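Local coordinates for protein transaminase (PDB 5G0A) that catalyses S-selective transamination, the transfer of an amino group between substrates, using pyridoxal-5'-phosphate as cofactor, at residues 6-10 against 11-15; 24-28 against 29-33; 406-409 against 410-414. All coordinates share one frame; numbering follows the deposited sequence.

The three contacts follow one another along the chain; interaction 1 lies farthest out, while interactions 2 and 3 lie near a bound pyridoxal-5'-phosphate. Interaction 1 starts helix 10-20. Interaction 2 is a turn in the loop after that helix, their centres about 19 Å apart, and the two touch where Lys14 CB meets Pro33 CG at 4.0 Å. Interaction 3, far off in sequence, is about 16 Å from interaction 2 between centres, and Phe25 CE1 sits 3.8 Å from His410 CE1. Interactions 1 and 3 do not meet. The side chains of Phe25 and His410 are about 10 and 13 Å from the cofactor. All three contacts border the second subunit, whose Arg324 bonds to both 24-33 and 406-414.

Interaction 1: 6-10 against 11-15; sequences QKINW and EQVKE
Asn9 O takes the N-H of Val13 at 2.9 Å. The same residue uses its side chain too: Asn9 OD1 accepts from Gln12 N at 3.0 Å. That donor stands above the amide plane, 71° out of it, rather than on a lone pair. With CG of Asn9 anti to the backbone N (chi1 178°), the amide swings in beside its own carbonyl and crosses the Gln12 side chain at about a right angle. Asn9 is thus the N-cap of helix 10-20, supplying a side-chain acceptor for an N-H of the first helical turn. In a full capping box, Gln12 would return a bond directly to Asn9 N; here a water bridges instead, 3.1 Å from Asn9 N and holding Gln12 OE1 only weakly. Flanking the cap is a hydrophobic staple: Ile8, just before it, puts CG2 3.8 Å from Val13 CG2. Ile8 CG2 also rests over the rim of one Trp10 ring face, while the CE3 side of that indole runs alongside Val13 CG1 at 3.8 Å. Thr91 and Asp92 of the second subunit pack on Val13 and Ile8. On the helix itself, Lys14 NZ forms a salt bridge with Glu11 OE2 at 3.1 Å, arriving on the syn side of the carboxylate.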
ATOM      1  N   GLN B   6      33.498  -5.173  41.959  1.00 51.14           N
ATOM      2  CA  GLN B   6      32.323  -4.842  41.157  1.00 54.98           C
ATOM      3  C   GLN B   6      31.075  -5.437  41.809  1.00 57.08           C
ATOM      4  O   GLN B   6      30.948  -6.655  41.938  1.00 60.08           O
ATOM      5  CB  GLN B   6      32.499  -5.262  39.685  1.00 57.79           C
ATOM      6  CG  GLN B   6      32.470  -6.759  39.373  1.00 57.61           C
ATOM      7  CD  GLN B   6      32.755  -7.064  37.903  1.00 56.37           C
ATOM      8  OE1 GLN B   6      33.505  -6.340  37.251  1.00 52.96           O
ATOM      9  NE2 GLN B   6      32.173  -8.157  37.383  1.00 54.43           N
ATOM     10  N   LYS B   7      30.177  -4.551  42.235  1.00 58.84           N
ATOM     11  CA  LYS B   7      28.992  -4.912  43.003  1.00 56.70           C
ATOM     12  C   LYS B   7      27.900  -5.435  42.083  1.00 52.12           C
ATOM     13  O   LYS B   7      27.093  -4.660  41.560  1.00 51.84           O
ATOM     14  CB  LYS B   7      28.487  -3.693  43.797  1.00 60.91           C
ATOM     15  CG  LYS B   7      27.316  -3.961  44.739  1.00 64.95           C
ATOM     16  CD  LYS B   7      27.746  -4.703  45.997  1.00 66.34           C
ATOM     17  CE  LYS B   7      26.547  -5.186  46.796  1.00 69.64           C
ATOM     18  NZ  LYS B   7      26.964  -6.118  47.880  1.00 70.46           N
ATOM     19  N   ILE B   8      27.880  -6.750  41.878  1.00 49.88           N
ATOM     20  CA  ILE B   8      26.827  -7.363  41.065  1.00 43.64           C
ATOM     21  C   ILE B   8      26.169  -8.520  41.792  1.00 40.99           C
ATOM     22  O   ILE B   8      26.805  -9.544  42.039  1.00 40.10           O
ATOM     23  CB  ILE B   8      27.339  -7.866  39.690  1.00 41.10           C
ATOM     24  CG1 ILE B   8      28.118  -6.767  38.950  1.00 39.28           C
ATOM     25  CG2 ILE B   8      26.166  -8.380  38.848  1.00 37.59           C
ATOM     26  CD1 ILE B   8      28.862  -7.246  37.709  1.00 38.24           C
ATOM     27  N   ASN B   9      24.880  -8.355  42.094  1.00 37.28           N
ATOM     28  CA  ASN B   9      24.035  -9.444  42.567  1.00 36.08           C
ATOM     29  C   ASN B   9      23.372 -10.082  41.346  1.00 32.99           C
ATOM     30  O   ASN B   9      22.356  -9.581  40.858  1.00 29.83           O
ATOM     31  CB  ASN B   9      22.981  -8.888  43.531  1.00 35.87           C
ATOM     32  CG  ASN B   9      22.017  -9.939  44.056  1.00 37.34           C
ATOM     33  OD1 ASN B   9      21.903 -11.057  43.532  1.00 35.01           O
ATOM     34  ND2 ASN B   9      21.284  -9.564  45.100  1.00 40.89           N
ATOM     35  N   TRP B  10      23.937 -11.189  40.869  1.00 31.61           N
ATOM     36  CA  TRP B  10      23.468 -11.800  39.619  1.00 30.39           C
ATOM     37  C   TRP B  10      22.075 -12.415  39.722  1.00 32.74           C
ATOM     38  O   TRP B  10      21.343 -12.482  38.725  1.00 30.50           O
ATOM     39  CB  TRP B  10      24.503 -12.782  39.051  1.00 30.66           C
ATOM     40  CG  TRP B  10      25.709 -12.115  38.428  1.00 31.66           C
ATOM     41  CD1 TRP B  10      26.944 -11.927  38.993  1.00 32.57           C
ATOM     42  CD2 TRP B  10      25.777 -11.539  37.113  1.00 31.64           C
ATOM     43  NE1 TRP B  10      27.778 -11.273  38.105  1.00 33.60           N
ATOM     44  CE2 TRP B  10      27.089 -11.030  36.943  1.00 32.42           C
ATOM     45  CE3 TRP B  10      24.861 -11.420  36.062  1.00 32.01           C
ATOM     46  CZ2 TRP B  10      27.511 -10.399  35.753  1.00 32.09           C
ATOM     47  CZ3 TRP B  10      25.296 -10.803  34.856  1.00 31.85           C
ATOM     48  CH2 TRP B  10      26.598 -10.299  34.729  1.00 33.07           C
ATOM     49  N   GLU B  11      21.673 -12.846  40.923  1.00 32.53           N
ATOM     50  CA  GLU B  11      20.295 -13.283  41.104  1.00 33.07           C
ATOM     51  C   GLU B  11      19.330 -12.090  40.959  1.00 33.01           C
ATOM     52  O   GLU B  11      18.234 -12.233  40.403  1.00 34.32           O
ATOM     53  CB  GLU B  11      20.110 -14.029  42.444  1.00 33.99           C
ATOM     54  CG  GLU B  11      20.745 -15.411  42.428  1.00 37.10           C
ATOM     55  CD  GLU B  11      20.122 -16.329  41.394  1.00 39.31           C
ATOM     56  OE1 GLU B  11      18.882 -16.430  41.368  1.00 40.38           O
ATOM     57  OE2 GLU B  11      20.862 -16.938  40.594  1.00 42.59           O
ATOM     58  N   GLN B  12      19.746 -10.910  41.416  1.00 32.03           N
ATOM     59  CA  GLN B  12      18.943  -9.693  41.235  1.00 31.40           C
ATOM     60  C   GLN B  12      18.887  -9.303  39.754  1.00 32.06           C
ATOM     61  O   GLN B  12      17.819  -8.896  39.260  1.00 30.56           O
ATOM     62  CB  GLN B  12      19.506  -8.527  42.043  1.00 32.98           C
ATOM     63  CG  GLN B  12      18.584  -7.327  42.125  1.00 36.94           C
ATOM     64  CD  GLN B  12      19.068  -6.261  43.091  1.00 41.77           C
ATOM     65  OE1 GLN B  12      20.211  -5.807  43.016  1.00 44.33           O
ATOM     66  NE2 GLN B  12      18.187  -5.836  43.986  1.00 41.97           N
ATOM     67  N   VAL B  13      20.034  -9.408  39.087  1.00 30.16           N
ATOM     68  CA  VAL B  13      20.136  -9.161  37.627  1.00 29.76           C
ATOM     69  C   VAL B  13      19.133 -10.054  36.886  1.00 30.03           C
ATOM     70  O   VAL B  13      18.372  -9.587  36.050  1.00 27.82           O
ATOM     71  CB  VAL B  13      21.579  -9.394  37.092  1.00 29.57           C
ATOM     72  CG1 VAL B  13      21.622  -9.479  35.562  1.00 29.10           C
ATOM     73  CG2 VAL B  13      22.563  -8.346  37.610  1.00 30.35           C
ATOM     74  N   LYS B  14      19.093 -11.336  37.243  1.00 27.92           N
ATOM     75  CA  LYS B  14      18.176 -12.261  36.601  1.00 28.89           C
ATOM     76  C   LYS B  14      16.703 -11.890  36.860  1.00 29.90           C
ATOM     77  O   LYS B  14      15.858 -11.991  35.966  1.00 27.94           O
ATOM     78  CB  LYS B  14      18.499 -13.712  37.033  1.00 28.16           C
ATOM     79  CG  LYS B  14      19.740 -14.270  36.340  1.00 31.77           C
ATOM     80  CD  LYS B  14      20.357 -15.487  37.031  1.00 37.68           C
ATOM     81  CE  LYS B  14      19.491 -16.721  36.997  1.00 38.53           C
ATOM     82  NZ  LYS B  14      20.198 -17.829  37.727  1.00 39.38           N
ATOM     83  N   GLU B  15      16.411 -11.446  38.080  1.00 29.73           N
ATOM     84  CA  GLU B  15      15.071 -11.031  38.464  1.00 31.76           C
ATOM     85  C   GLU B  15      14.648  -9.815  37.643  1.00 29.55           C
ATOM     86  O   GLU B  15      13.542  -9.789  37.086  1.00 27.11           O
ATOM     87  CB  GLU B  15      15.021 -10.717  39.968  1.00 36.92           C
ATOM     88  CG  GLU B  15      13.709 -10.132  40.468  1.00 44.29           C
ATOM     89  CD  GLU B  15      13.785  -9.744  41.935  1.00 54.16           C
ATOM     90  OE1 GLU B  15      13.894 -10.660  42.783  1.00 58.84           O
ATOM     91  OE2 GLU B  15      13.761  -8.527  42.241  1.00 55.76           O
TER
HETATM   92  O   HOH W   1      22.887  -6.156  41.055  1.00 46.05           O

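Interaction 2: 24-28 against 29-33; sequences TFSTQ and NEYQP
Thr27 and Glu30 are brought together by matching first torsions: OG1 of Thr27 (chi1 67°) and CG of Glu30 (chi1 76°) are each flanked by N and C of their own residue. From there the extended glutamate chain folds back across the threonine at about a right angle. Glu30 OE2 receives the N-H of Thr27 at 2.8 Å, almost straight at 169°, using its anti lone pair. In return Thr27 OG1 accepts from Glu30 N at 3.2 Å. This reciprocal pair is the bonding pattern of a capping box, as at the N terminus of a helix, but here it closes round a single turn and no regular helix follows. Thr27 O receives just weak bonds from Glu30 N and Tyr31 N; Tyr31 N also gives to Gln28 O at 3.3 Å. Ser26 CB packs 3.9 Å from Glu30 CG, and Ser26 OG meets a water that is weakly held by Gln32 N. Both halves of the box have second partners, since Thr27 OG1 bonds to Glu171 and Glu30 OE2 makes a salt bridge to Arg324 of the second subunit. Tyr31 reaches back to helix 10-20, its OH bonded to Asp17, and its ring makes a cation-pi contact with Arg23 in the loop after that helix, while Gln28 NE2 bonds to Arg18 O.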
ATOM      1  N   THR B  24      11.997 -12.049  23.584  1.00 26.94           N
ATOM      2  CA  THR B  24      11.979 -12.443  22.171  1.00 26.37           C
ATOM      3  C   THR B  24      12.228 -13.949  22.054  1.00 26.78           C
ATOM      4  O   THR B  24      12.993 -14.528  22.826  1.00 29.27           O
ATOM      5  CB  THR B  24      12.983 -11.640  21.321  1.00 27.49           C
ATOM      6  OG1 THR B  24      14.305 -11.737  21.881  1.00 29.21           O
ATOM      7  CG2 THR B  24      12.549 -10.170  21.247  1.00 27.16           C
ATOM      8  N   PHE B  25      11.539 -14.570  21.099  1.00 29.76           N
ATOM      9  CA  PHE B  25      11.622 -16.018  20.808  1.00 31.06           C
ATOM     10  C   PHE B  25      11.113 -16.980  21.886  1.00 34.24           C
ATOM     11  O   PHE B  25      10.754 -18.105  21.570  1.00 37.49           O
ATOM     12  CB  PHE B  25      13.013 -16.413  20.294  1.00 31.72           C
ATOM     13  CG  PHE B  25      13.426 -15.631  19.086  1.00 31.39           C
ATOM     14  CD1 PHE B  25      12.915 -15.953  17.830  1.00 30.39           C
ATOM     15  CD2 PHE B  25      14.291 -14.537  19.210  1.00 32.36           C
ATOM     16  CE1 PHE B  25      13.265 -15.204  16.707  1.00 33.19           C
ATOM     17  CE2 PHE B  25      14.653 -13.797  18.085  1.00 30.54           C
ATOM     18  CZ  PHE B  25      14.137 -14.125  16.840  1.00 31.13           C
ATOM     19  N   SER B  26      11.063 -16.516  23.134  1.00 33.38           N
ATOM     20  CA  SER B  26      10.551 -17.296  24.258  1.00 34.19           C
ATOM     21  C   SER B  26       9.361 -16.574  24.877  1.00 32.59           C
ATOM     22  O   SER B  26       9.343 -15.356  24.976  1.00 31.80           O
ATOM     23  CB  SER B  26      11.613 -17.464  25.358  1.00 35.86           C
ATOM     24  OG  SER B  26      12.822 -18.025  24.877  1.00 39.97           O
ATOM     25  N   THR B  27       8.372 -17.330  25.331  1.00 29.98           N
ATOM     26  CA  THR B  27       7.355 -16.765  26.187  1.00 29.11           C
ATOM     27  C   THR B  27       8.022 -16.498  27.557  1.00 29.94           C
ATOM     28  O   THR B  27       9.069 -17.074  27.871  1.00 30.79           O
ATOM     29  CB  THR B  27       6.157 -17.724  26.388  1.00 31.61           C
ATOM     30  OG1 THR B  27       6.598 -18.864  27.138  1.00 30.24           O
ATOM     31  CG2 THR B  27       5.578 -18.198  25.026  1.00 28.97           C
ATOM     32  N   GLN B  28       7.403 -15.633  28.346  1.00 28.67           N
ATOM     33  CA  GLN B  28       7.877 -15.298  29.687  1.00 29.45           C
ATOM     34  C   GLN B  28       7.922 -16.574  30.542  1.00 29.95           C
ATOM     35  O   GLN B  28       8.889 -16.804  31.277  1.00 29.91           O
ATOM     36  CB  GLN B  28       6.948 -14.255  30.304  1.00 29.93           C
ATOM     37  CG  GLN B  28       7.272 -13.775  31.724  1.00 31.66           C
ATOM     38  CD  GLN B  28       8.537 -12.931  31.833  1.00 33.40           C
ATOM     39  OE1 GLN B  28       9.194 -12.610  30.843  1.00 30.93           O
ATOM     40  NE2 GLN B  28       8.881 -12.564  33.064  1.00 38.00           N
ATOM     41  N   ASN B  29       6.891 -17.403  30.407  1.00 30.01           N
ATOM     42  CA  ASN B  29       6.782 -18.629  31.234  1.00 32.24           C
ATOM     43  C   ASN B  29       7.827 -19.701  30.962  1.00 35.01           C
ATOM     44  O   ASN B  29       8.221 -20.450  31.874  1.00 34.05           O
ATOM     45  CB  ASN B  29       5.364 -19.220  31.120  1.00 34.29           C
ATOM     46  CG  ASN B  29       4.339 -18.418  31.900  1.00 35.37           C
ATOM     47  OD1 ASN B  29       4.685 -17.595  32.742  1.00 39.88           O
ATOM     48  ND2 ASN B  29       3.078 -18.656  31.625  1.00 37.29           N
ATOM     49  N   GLU B  30       8.292 -19.782  29.723  1.00 31.42           N
ATOM     50  CA  GLU B  30       9.308 -20.764  29.379  1.00 32.28           C
ATOM     51  C   GLU B  30      10.728 -20.199  29.496  1.00 31.41           C
ATOM     52  O   GLU B  30      11.708 -20.940  29.446  1.00 33.69           O
ATOM     53  CB  GLU B  30       9.045 -21.335  27.982  1.00 33.55           C
ATOM     54  CG  GLU B  30       9.433 -20.404  26.829  1.00 33.32           C
ATOM     55  CD  GLU B  30       8.954 -20.900  25.481  1.00 36.54           C
ATOM     56  OE1 GLU B  30       8.892 -22.133  25.263  1.00 36.83           O
ATOM     57  OE2 GLU B  30       8.615 -20.054  24.632  1.00 32.95           O
ATOM     58  N   TYR B  31      10.829 -18.880  29.647  1.00 30.48           N
ATOM     59  CA  TYR B  31      12.113 -18.201  29.651  1.00 30.20           C
ATOM     60  C   TYR B  31      12.954 -18.452  30.894  1.00 32.42           C
ATOM     61  O   TYR B  31      12.472 -18.307  32.010  1.00 34.11           O
ATOM     62  CB  TYR B  31      11.889 -16.695  29.554  1.00 29.52           C
ATOM     63  CG  TYR B  31      13.149 -15.844  29.586  1.00 29.29           C
ATOM     64  CD1 TYR B  31      14.076 -15.899  28.544  1.00 28.99           C
ATOM     65  CD2 TYR B  31      13.369 -14.935  30.620  1.00 28.60           C
ATOM     66  CE1 TYR B  31      15.199 -15.092  28.540  1.00 28.04           C
ATOM     67  CE2 TYR B  31      14.497 -14.125  30.627  1.00 28.83           C
ATOM     68  CZ  TYR B  31      15.404 -14.208  29.575  1.00 27.49           C
ATOM     69  OH  TYR B  31      16.524 -13.397  29.569  1.00 28.26           O
ATOM     70  N   GLN B  32      14.228 -18.769  30.669  1.00 33.99           N
ATOM     71  CA  GLN B  32      15.229 -18.774  31.731  1.00 38.32           C
ATOM     72  C   GLN B  32      16.396 -17.900  31.276  1.00 33.95           C
ATOM     73  O   GLN B  32      16.979 -18.170  30.230  1.00 35.17           O
ATOM     74  CB  GLN B  32      15.722 -20.194  32.003  1.00 44.48           C
ATOM     75  CG  GLN B  32      14.640 -21.157  32.477  1.00 49.86           C
ATOM     76  CD  GLN B  32      15.049 -22.616  32.361  1.00 54.19           C
ATOM     77  OE1 GLN B  32      14.968 -23.368  33.329  1.00 58.44           O
ATOM     78  NE2 GLN B  32      15.485 -23.024  31.174  1.00 55.61           N
ATOM     79  N   PRO B  33      16.720 -16.850  32.046  1.00 33.94           N
ATOM     80  CA  PRO B  33      17.832 -15.963  31.641  1.00 32.89           C
ATOM     81  C   PRO B  33      19.175 -16.682  31.675  1.00 32.38           C
ATOM     82  O   PRO B  33      19.382 -17.590  32.495  1.00 33.18           O
ATOM     83  CB  PRO B  33      17.787 -14.803  32.647  1.00 33.51           C
ATOM     84  CG  PRO B  33      16.860 -15.229  33.747  1.00 35.36           C
ATOM     85  CD  PRO B  33      16.108 -16.461  33.332  1.00 33.82           C
TER
HETATM   86  O   HOH W   2      14.295 -19.428  27.343  1.00 42.83           O

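Interaction 3: 406-409 against 410-414; sequences RNFT and HGMNP
A type I beta turn from Thr409 to Met412, in the loop between strand 387-392 and helix 418-427, frames this contact. Its closing bond, from Met412 N to Thr409 O, is long and weak at 3.4 Å. The firmer tie comes from the side chain: Thr409 OG1 accepts the N-H of Gly411 at 3.1 Å. A first torsion of 77° points the hydroxyl at that N-H. Thr409 OG1 is hydrogen-bonded to Glu174 as well, so the oxygen joins the turn to a separate part of the chain. An alanine here is likely to leave Gly411 N and the Glu174 carboxylate each without this partner, and the turn without the firmer of its two internal bonds. Next to the turn, Phe408 presents an edge to one face of the His410 imidazole, tilted rather than upright: the planes stand 57° apart and the ring centroids are 5.2 Å from each other. The touching atom is Phe408 CZ, which lies over the rim of the imidazole, 4.0 Å from His410 NE2. Met412 comes to the phenyl ring as well, crossing it at about a right angle; its SD lies close to the ring plane, 4.1 Å from Phe408 CD2, a Met-aromatic contact at the edge. The imidazole is fixed further by Tyr164, in another edge-to-face pair, and by His410 ND1 bonding to Glu326 of the second subunit. Arg324 NH1 of that subunit bonds to the carbonyl oxygens of His410 and Met412, tying the turn into the subunit interface. A threonine hydroxyl oxygen that accepts the N-H two residues on defines an ST turn, here set within a type I beta turn.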
ATOM      1  N   ARG B 406      12.300 -24.266   5.595  1.00 35.15           N
ATOM      2  CA  ARG B 406      12.591 -22.850   5.808  1.00 36.38           C
ATOM      3  C   ARG B 406      11.316 -22.000   5.877  1.00 36.84           C
ATOM      4  O   ARG B 406      11.384 -20.786   6.110  1.00 36.09           O
ATOM      5  CB  ARG B 406      13.584 -22.332   4.756  1.00 38.63           C
ATOM      6  CG  ARG B 406      14.997 -22.915   4.880  1.00 39.61           C
ATOM      7  CD  ARG B 406      15.808 -22.676   3.608  1.00 40.59           C
ATOM      8  NE  ARG B 406      17.167 -23.205   3.714  1.00 44.20           N
ATOM      9  CZ  ARG B 406      17.534 -24.443   3.383  1.00 48.63           C
ATOM     10  NH1 ARG B 406      16.642 -25.309   2.906  1.00 48.72           N
ATOM     11  NH2 ARG B 406      18.807 -24.818   3.519  1.00 46.12           N
ATOM     12  N   ASN B 407      10.161 -22.646   5.691  1.00 36.39           N
ATOM     13  CA  ASN B 407       8.856 -22.006   5.877  1.00 38.67           C
ATOM     14  C   ASN B 407       8.229 -22.338   7.235  1.00 36.47           C
ATOM     15  O   ASN B 407       7.047 -22.078   7.455  1.00 38.01           O
ATOM     16  CB  ASN B 407       7.890 -22.340   4.717  1.00 38.13           C
ATOM     17  CG  ASN B 407       8.098 -21.443   3.507  1.00 39.20           C
ATOM     18  OD1 ASN B 407       8.517 -20.296   3.647  1.00 38.84           O
ATOM     19  ND2 ASN B 407       7.803 -21.962   2.307  1.00 38.69           N
ATOM     20  N   PHE B 408       9.032 -22.885   8.151  1.00 34.86           N
ATOM     21  CA  PHE B 408       8.558 -23.182   9.511  1.00 35.88           C
ATOM     22  C   PHE B 408       8.335 -21.887  10.295  1.00 36.55           C
ATOM     23  O   PHE B 408       8.720 -20.809   9.834  1.00 35.55           O
ATOM     24  CB  PHE B 408       9.546 -24.115  10.256  1.00 36.13           C
ATOM     25  CG  PHE B 408      10.589 -23.382  11.081  1.00 38.22           C
ATOM     26  CD1 PHE B 408      11.449 -22.457  10.491  1.00 38.15           C
ATOM     27  CD2 PHE B 408      10.706 -23.624  12.453  1.00 39.40           C
ATOM     28  CE1 PHE B 408      12.388 -21.777  11.256  1.00 38.42           C
ATOM     29  CE2 PHE B 408      11.655 -22.957  13.220  1.00 39.71           C
ATOM     30  CZ  PHE B 408      12.491 -22.030  12.621  1.00 38.87           C
ATOM     31  N   THR B 409       7.700 -21.994  11.461  1.00 34.96           N
ATOM     32  CA  THR B 409       7.579 -20.870  12.384  1.00 34.66           C
ATOM     33  C   THR B 409       8.115 -21.309  13.749  1.00 36.54           C
ATOM     34  O   THR B 409       8.248 -22.514  14.018  1.00 37.08           O
ATOM     35  CB  THR B 409       6.125 -20.363  12.551  1.00 35.55           C
ATOM     36  OG1 THR B 409       5.397 -21.246  13.409  1.00 35.82           O
ATOM     37  CG2 THR B 409       5.406 -20.236  11.193  1.00 36.38           C
ATOM     38  N   HIS B 410       8.410 -20.338  14.608  1.00 35.14           N
ATOM     39  CA  HIS B 410       8.855 -20.648  15.961  1.00 36.28           C
ATOM     40  C   HIS B 410       7.722 -21.139  16.877  1.00 37.39           C
ATOM     41  O   HIS B 410       7.932 -21.369  18.067  1.00 37.86           O
ATOM     42  CB  HIS B 410       9.602 -19.460  16.583  1.00 37.33           C
ATOM     43  CG  HIS B 410      10.935 -19.193  15.950  1.00 37.14           C
ATOM     44  ND1 HIS B 410      11.106 -18.270  14.940  1.00 36.52           N
ATOM     45  CD2 HIS B 410      12.163 -19.697  16.212  1.00 35.63           C
ATOM     46  CE1 HIS B 410      12.381 -18.239  14.584  1.00 35.90           C
ATOM     47  NE2 HIS B 410      13.044 -19.097  15.343  1.00 36.00           N
ATOM     48  N   GLY B 411       6.528 -21.302  16.309  1.00 35.80           N
ATOM     49  CA  GLY B 411       5.398 -21.920  17.006  1.00 39.28           C
ATOM     50  C   GLY B 411       5.660 -23.393  17.285  1.00 40.55           C
ATOM     51  O   GLY B 411       5.050 -23.973  18.171  1.00 43.14           O
ATOM     52  N   MET B 412       6.580 -23.984  16.525  1.00 44.11           N
ATOM     53  CA  MET B 412       6.960 -25.387  16.684  1.00 46.49           C
ATOM     54  C   MET B 412       7.560 -25.658  18.058  1.00 46.98           C
ATOM     55  O   MET B 412       8.200 -24.790  18.653  1.00 45.96           O
ATOM     56  CB  MET B 412       8.002 -25.783  15.636  1.00 48.82           C
ATOM     57  CG  MET B 412       7.455 -26.177  14.282  1.00 52.02           C
ATOM     58  SD  MET B 412       8.716 -27.053  13.334  1.00 54.03           S
ATOM     59  CE  MET B 412       8.675 -28.674  14.106  1.00 53.07           C
ATOM     60  N   ASN B 413       7.358 -26.880  18.535  1.00 44.42           N
ATOM     61  CA  ASN B 413       8.029 -27.380  19.718  1.00 44.69           C
ATOM     62  C   ASN B 413       9.489 -27.665  19.369  1.00 43.96           C
ATOM     63  O   ASN B 413       9.764 -28.406  18.422  1.00 43.28           O
ATOM     64  CB  ASN B 413       7.323 -28.650  20.223  1.00 45.13           C
ATOM     65  CG  ASN B 413       7.617 -28.951  21.681  1.00 47.45           C
ATOM     66  OD1 ASN B 413       8.728 -28.741  22.169  1.00 49.21           O
ATOM     67  ND2 ASN B 413       6.616 -29.467  22.386  1.00 49.43           N
ATOM     68  N   PRO B 414      10.434 -27.059  20.115  1.00 44.35           N
ATOM     69  CA  PRO B 414      11.855 -27.294  19.829  1.00 45.52           C
ATOM     70  C   PRO B 414      12.314 -28.740  20.078  1.00 47.18           C
ATOM     71  O   PRO B 414      13.380 -29.133  19.598  1.00 44.59           O
ATOM     72  CB  PRO B 414      12.588 -26.310  20.751  1.00 46.86           C
ATOM     73  CG  PRO B 414      11.582 -25.852  21.758  1.00 47.30           C
ATOM     74  CD  PRO B 414      10.226 -26.026  21.147  1.00 45.36           C
TER